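PDB 2CXI: phenylalanine--tRNA ligase beta subunit, which charges tRNA(Phe) with phenylalanine at the expense of ATP, as part of a magnesium-dependent tetramer of two alpha and two beta subunits. Local coordinates for residues A[101-106]-A[238-243]; A[138-143]-A[233-238]. All blocks are in the same frame, centred on the assembly; numbering follows the deposited sequence.

Contact 1: residues A[101-106]-A[238-243]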
loop_
_atom_site.group_PDB
_atom_site.type_symbol
_atom_site.label_atom_id
_atom_site.label_comp_id
_atom_site.label_asym_id
_atom_site.label_seq_id
_atom_site.Cartn_x
_atom_site.Cartn_y
_atom_site.Cartn_z
ATOM N N ARG A 101 -20.588 9.536 -18.708
ATOM C CA ARG A 101 -19.524 10.475 -19.115
ATOM C C ARG A 101 -18.201 9.671 -19.153
ATOM O O ARG A 101 -17.423 9.694 -18.199
ATOM C CB ARG A 101 -19.461 11.691 -18.177
ATOM C CG ARG A 101 -18.570 12.845 -18.713
ATOM C CD ARG A 101 -18.677 14.162 -17.903
ATOM N NE ARG A 101 -17.929 15.225 -18.600
ATOM C CZ ARG A 101 -18.365 15.882 -19.673
ATOM N NH1 ARG A 101 -17.570 16.779 -20.261
ATOM N NH2 ARG A 101 -19.595 15.661 -20.176
ATOM N N PRO A 102 -18.001 8.899 -20.236
ATOM C CA PRO A 102 -17.102 7.740 -20.187
ATOM C C PRO A 102 -15.624 8.011 -19.915
ATOM O O PRO A 102 -15.011 7.208 -19.198
ATOM C CB PRO A 102 -17.291 7.079 -21.572
ATOM C CG PRO A 102 -17.890 8.169 -22.455
ATOM C CD PRO A 102 -18.706 9.006 -21.530
ATOM N N TYR A 103 -15.051 9.098 -20.453
ATOM C CA TYR A 103 -13.581 9.291 -20.425
ATOM C C TYR A 103 -13.128 10.385 -19.492
ATOM O O TYR A 103 -13.751 11.430 -19.433
ATOM C CB TYR A 103 -13.009 9.562 -21.832
ATOM C CG TYR A 103 -13.316 8.421 -22.761
ATOM C CD1 TYR A 103 -12.653 7.184 -22.611
ATOM C CD2 TYR A 103 -14.296 8.541 -23.762
ATOM C CE1 TYR A 103 -12.969 6.098 -23.457
ATOM C CE2 TYR A 103 -14.609 7.481 -24.611
ATOM C CZ TYR A 103 -13.941 6.262 -24.444
ATOM O OH TYR A 103 -14.245 5.222 -25.283
ATOM N N GLY A 104 -12.033 10.104 -18.773
ATOM C CA GLY A 104 -11.261 11.064 -17.961
ATOM C C GLY A 104 -9.782 10.843 -18.307
ATOM O O GLY A 104 -9.305 9.688 -18.474
ATOM N N VAL A 105 -9.054 11.943 -18.477
ATOM C CA VAL A 105 -7.599 11.905 -18.619
ATOM C C VAL A 105 -7.085 12.992 -17.677
ATOM O O VAL A 105 -7.820 13.954 -17.340
ATOM C CB VAL A 105 -7.116 12.157 -20.087
ATOM C CG1 VAL A 105 -7.558 10.962 -21.005
ATOM C CG2 VAL A 105 -7.712 13.511 -20.636
ATOM N N TYR A 106 -5.830 12.853 -17.271
ATOM C CA TYR A 106 -5.295 13.571 -16.114
ATOM C C TYR A 106 -3.828 13.949 -16.309
ATOM O O TYR A 106 -3.067 13.257 -16.997
ATOM C CB TYR A 106 -5.442 12.703 -14.833
ATOM C CG TYR A 106 -6.892 12.259 -14.677
ATOM C CD1 TYR A 106 -7.810 13.051 -13.985
ATOM C CD2 TYR A 106 -7.348 11.104 -15.303
ATOM C CE1 TYR A 106 -9.154 12.695 -13.910
ATOM C CE2 TYR A 106 -8.677 10.738 -15.242
ATOM C CZ TYR A 106 -9.569 11.548 -14.552
ATOM O OH TYR A 106 -10.874 11.183 -14.542
ATOM N N TRP A 238 -16.652 12.590 -24.004
ATOM C CA TRP A 238 -17.226 11.452 -24.728
ATOM C C TRP A 238 -16.278 10.757 -25.720
ATOM O O TRP A 238 -16.555 9.625 -26.142
ATOM C CB TRP A 238 -18.512 11.923 -25.435
ATOM C CG TRP A 238 -19.672 11.979 -24.438
ATOM C CD1 TRP A 238 -20.063 13.053 -23.653
ATOM C CD2 TRP A 238 -20.531 10.889 -24.064
ATOM N NE1 TRP A 238 -21.111 12.693 -22.845
ATOM C CE2 TRP A 238 -21.428 11.374 -23.080
ATOM C CE3 TRP A 238 -20.638 9.543 -24.475
ATOM C CZ2 TRP A 238 -22.433 10.574 -22.508
ATOM C CZ3 TRP A 238 -21.634 8.747 -23.900
ATOM C CH2 TRP A 238 -22.513 9.263 -22.930
ATOM N N LYS A 239 -15.196 11.439 -26.120
ATOM C CA LYS A 239 -14.206 10.860 -27.057
ATOM C C LYS A 239 -12.822 11.048 -26.475
ATOM O O LYS A 239 -12.438 12.163 -26.119
ATOM C CB LYS A 239 -14.225 11.519 -28.458
ATOM C CG LYS A 239 -15.566 11.465 -29.235
ATOM C CD LYS A 239 -16.141 10.054 -29.421
ATOM C CE LYS A 239 -15.334 9.181 -30.343
ATOM N NZ LYS A 239 -16.298 8.085 -30.743
ATOM N N LEU A 240 -12.077 9.959 -26.395
ATOM C CA LEU A 240 -10.754 9.997 -25.799
ATOM C C LEU A 240 -9.814 10.977 -26.507
ATOM O O LEU A 240 -9.079 11.699 -25.844
ATOM C CB LEU A 240 -10.175 8.571 -25.733
ATOM C CG LEU A 240 -8.916 8.267 -24.924
ATOM C CD1 LEU A 240 -9.055 8.721 -23.431
ATOM C CD2 LEU A 240 -8.608 6.741 -25.011
ATOM N N GLU A 241 -9.865 11.029 -27.847
ATOM C CA GLU A 241 -8.992 11.920 -28.614
ATOM C C GLU A 241 -9.244 13.361 -28.263
ATOM O O GLU A 241 -8.281 14.154 -28.211
ATOM C CB GLU A 241 -9.208 11.751 -30.142
ATOM C CG GLU A 241 -8.313 12.613 -31.046
ATOM C CD GLU A 241 -8.795 14.057 -31.292
ATOM O OE1 GLU A 241 -10.023 14.320 -31.304
ATOM O OE2 GLU A 241 -7.914 14.954 -31.490
ATOM N N LYS A 242 -10.521 13.715 -28.073
ATOM C CA LYS A 242 -10.870 15.110 -27.790
ATOM C C LYS A 242 -10.414 15.587 -26.389
ATOM O O LYS A 242 -9.870 16.700 -26.247
ATOM C CB LYS A 242 -12.365 15.377 -27.989
ATOM C CG LYS A 242 -12.763 15.592 -29.471
ATOM C CD LYS A 242 -14.180 16.176 -29.575
ATOM C CE LYS A 242 -14.253 17.502 -28.856
ATOM N NZ LYS A 242 -14.096 18.596 -29.844
ATOM N N VAL A 243 -10.606 14.741 -25.385
ATOM C CA VAL A 243 -10.154 15.077 -24.011
ATOM C C VAL A 243 -8.631 15.116 -23.919
ATOM O O VAL A 243 -8.066 15.916 -23.157
ATOM C CB VAL A 243 -10.824 14.213 -22.952
ATOM C CG1 VAL A 243 -12.381 14.470 -22.974
ATOM C CG2 VAL A 243 -10.505 12.695 -23.143
HETATM O O HOH W 1 -21.721 13.569 -19.874
#
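Pro102 and Tyr103 carry two CH-pi contacts with residues 238-243. The Pro102 ring crosses the indole of Trp238 at about a right angle, with CD 3.6 Å from the centroid of the six-membered ring and 13° off its normal. Tyr103 takes Leu240 CB over the centre of its ring, 4.2 Å from the centroid, and Pro102 CB lies over the opposite face. With CG anti to the carbonyl carbon (chi1 -59°), the Tyr103 ring turns an edge to the Trp238 carbonyl, CE2 being 3.3 Å from Trp238 O.

Val105 makes the aliphatic contacts, with CG1 3.6 Å from Leu240 CD1 and CG2 3.8 Å from Val243 CG2.

The polar link is indirect. One water accepts from both Trp238 NE1 and Arg101 NH2, while Arg101 NH1 binds Arg137 O. Cutting Trp238 back to an alanine is likely to leave Pro102 CD without the ring it packs on and the water with one donor fewer.

The first turn of helix 240-255 thus packs over one face of the B3/4 domain's sheet, on strand 103-110 beside strand 231-237, the strand it directly follows in the chain; Ile273 of strand 272-275 touches both Val105 and Leu240.

Contact 2: residues A[138-143]-A[233-238]; sequences REVAIG and IDVTGW
Arg138 lays its guanidinium flat on the indole of Trp238, planes 19° apart, in a cation-pi stack with CZ 4.0 Å from the centroid of the five-membered ring. The extended chain, with CG anti to the backbone N (chi1 -170°), reaches across to the indole, and NH2 sits above the ring; Pro102 covers the indole's other face. Arg138 O meets the same indole in its plane, 3.4 Å from CD1.

Beyond this the segments run as neighbouring antiparallel strands of the mixed sheet in the B3/4 domain, probably the amino acid-editing part of the enzyme. Ala141-Thr236 and Gly143-Asp234 are hydrogen-bonded pairs, each closed by two backbone bonds, and Ile142-Val235 between them is a non-hydrogen-bonded pair.

On the face of Ile142 and Val235, Val235 CG1 meets Val140 CG1 at 3.5 Å and also Ile142 CG1, whose side chain lies alongside pointing the same way. Helices 116-133 and 240-255 cover this face.

The other face is more polar. Asp234 holds CG between its backbone N and carbonyl carbon (chi1 85°), swinging OD2 to 3.0 Å from Gly143 CA, where any side-chain carbon on that residue would collide with it. Asp234 OD1 accepts from a water at 2.7 Å; the same water donates to Ala141 O and accepts from Thr236 OG1, which in turn receives Arg101 NE. A second water ties Glu139 O, at 2.7 Å, to Trp238 N.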
loop_
_atom_site.group_PDB
_atom_site.type_symbol
_atom_site.label_atom_id
_atom_site.label_comp_id
_atom_site.label_asym_id
_atom_site.label_seq_id
_atom_site.Cartn_x
_atom_site.Cartn_y
_atom_site.Cartn_z
ATOM N N ARG A 138 -20.113 19.663 -22.832
ATOM C CA ARG A 138 -20.581 18.263 -23.013
ATOM C C ARG A 138 -19.474 17.394 -23.544
ATOM O O ARG A 138 -19.274 16.281 -23.063
ATOM C CB ARG A 138 -21.794 18.162 -23.945
ATOM C CG ARG A 138 -22.371 16.772 -23.915
ATOM C CD ARG A 138 -23.562 16.492 -24.900
ATOM N NE ARG A 138 -23.506 15.055 -25.057
ATOM C CZ ARG A 138 -22.774 14.433 -25.961
ATOM N NH1 ARG A 138 -22.063 15.123 -26.861
ATOM N NH2 ARG A 138 -22.746 13.106 -25.944
ATOM N N GLU A 139 -18.736 17.909 -24.540
ATOM C CA GLU A 139 -17.660 17.136 -25.171
ATOM C C GLU A 139 -16.338 17.199 -24.400
ATOM O O GLU A 139 -15.577 16.241 -24.440
ATOM C CB GLU A 139 -17.467 17.537 -26.656
ATOM C CG GLU A 139 -18.668 17.109 -27.484
ATOM C CD GLU A 139 -18.636 17.591 -28.927
ATOM O OE1 GLU A 139 -19.751 17.749 -29.518
ATOM O OE2 GLU A 139 -17.516 17.773 -29.515
ATOM N N VAL A 140 -16.075 18.337 -23.744
ATOM C CA VAL A 140 -14.837 18.550 -22.980
ATOM C C VAL A 140 -15.143 19.463 -21.814
ATOM O O VAL A 140 -15.629 20.607 -22.010
ATOM C CB VAL A 140 -13.691 19.219 -23.830
ATOM C CG1 VAL A 140 -12.456 19.507 -22.922
ATOM C CG2 VAL A 140 -13.270 18.352 -24.969
ATOM N N ALA A 141 -14.890 18.964 -20.598
ATOM C CA ALA A 141 -14.970 19.789 -19.377
ATOM C C ALA A 141 -13.631 19.652 -18.646
ATOM O O ALA A 141 -13.082 18.547 -18.580
ATOM C CB ALA A 141 -16.150 19.316 -18.475
ATOM N N ILE A 142 -13.089 20.762 -18.167
ATOM C CA ILE A 142 -11.751 20.764 -17.572
ATOM C C ILE A 142 -11.877 21.191 -16.142
ATOM O O ILE A 142 -12.455 22.253 -15.835
ATOM C CB ILE A 142 -10.772 21.729 -18.336
ATOM C CG1 ILE A 142 -10.627 21.263 -19.791
ATOM C CG2 ILE A 142 -9.366 21.861 -17.597
ATOM C CD1 ILE A 142 -10.134 22.402 -20.775
ATOM N N GLY A 143 -11.305 20.381 -15.266
ATOM C CA GLY A 143 -11.116 20.790 -13.859
ATOM C C GLY A 143 -9.629 21.024 -13.529
ATOM O O GLY A 143 -8.725 20.327 -14.065
ATOM N N ILE A 233 -4.880 18.266 -13.003
ATOM C CA ILE A 233 -5.895 18.650 -14.041
ATOM C C ILE A 233 -6.700 17.434 -14.460
ATOM O O ILE A 233 -6.116 16.372 -14.697
ATOM C CB ILE A 233 -5.203 19.273 -15.282
ATOM C CG1 ILE A 233 -4.355 20.530 -14.923
ATOM C CG2 ILE A 233 -6.267 19.621 -16.422
ATOM C CD1 ILE A 233 -3.189 20.732 -15.931
ATOM N N ASP A 234 -8.027 17.560 -14.550
ATOM C CA ASP A 234 -8.841 16.462 -15.098
ATOM C C ASP A 234 -9.577 16.976 -16.333
ATOM O O ASP A 234 -9.990 18.153 -16.364
ATOM C CB ASP A 234 -9.815 15.859 -14.066
ATOM C CG ASP A 234 -11.155 16.635 -13.950
ATOM O OD1 ASP A 234 -12.226 16.106 -14.371
ATOM O OD2 ASP A 234 -11.227 17.785 -13.474
ATOM N N VAL A 235 -9.725 16.119 -17.338
ATOM C CA VAL A 235 -10.552 16.461 -18.489
ATOM C C VAL A 235 -11.440 15.288 -18.773
ATOM O O VAL A 235 -10.949 14.159 -18.872
ATOM C CB VAL A 235 -9.713 16.714 -19.749
ATOM C CG1 VAL A 235 -10.610 17.363 -20.852
ATOM C CG2 VAL A 235 -8.440 17.574 -19.440
ATOM N N THR A 236 -12.742 15.553 -18.865
ATOM C CA THR A 236 -13.716 14.505 -19.131
ATOM C C THR A 236 -14.521 14.776 -20.404
ATOM O O THR A 236 -14.673 15.946 -20.822
ATOM C CB THR A 236 -14.686 14.316 -17.959
ATOM O OG1 THR A 236 -15.282 15.582 -17.623
ATOM C CG2 THR A 236 -13.931 13.827 -16.651
ATOM N N GLY A 237 -15.100 13.709 -20.947
ATOM C CA GLY A 237 -15.987 13.859 -22.092
ATOM C C GLY A 237 -16.273 12.528 -22.732
ATOM O O GLY A 237 -16.202 11.487 -22.077
ATOM N N TRP A 238 -16.652 12.590 -24.004
ATOM C CA TRP A 238 -17.226 11.452 -24.728
ATOM C C TRP A 238 -16.278 10.757 -25.720
ATOM O O TRP A 238 -16.555 9.625 -26.142
ATOM C CB TRP A 238 -18.512 11.923 -25.435
ATOM C CG TRP A 238 -19.672 11.979 -24.438
ATOM C CD1 TRP A 238 -20.063 13.053 -23.653
ATOM C CD2 TRP A 238 -20.531 10.889 -24.064
ATOM N NE1 TRP A 238 -21.111 12.693 -22.845
ATOM C CE2 TRP A 238 -21.428 11.374 -23.080
ATOM C CE3 TRP A 238 -20.638 9.543 -24.475
ATOM C CZ2 TRP A 238 -22.433 10.574 -22.508
ATOM C CZ3 TRP A 238 -21.634 8.747 -23.900
ATOM C CH2 TRP A 238 -22.513 9.263 -22.930
HETATM O O HOH W 2 -15.615 14.291 -26.300
HETATM O O HOH W 3 -13.963 17.283 -16.066
#

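How the contacts relate
Along the chain the order is 101-106, 138-143, 233-238 and 238-243, so contact 2 is nested inside the loop closed by contact 1. Their centres lie about 7 Å apart. Strand 231-237 is the middle element: it pairs antiparallel with strand 103-110 on one side and strand 140-146 on the other, then leads through Trp238, common to both contacts, into helix 240-255. Contact 2 is therefore made within the sheet, and contact 1 where the helix returns onto it. Arg101 joins the two through NE to Thr236 OG1, and Val105 O takes Val235 N. Both lie on the sheet of the B3/4 domain in this N-terminal fragment, away from the predicted magnesium site.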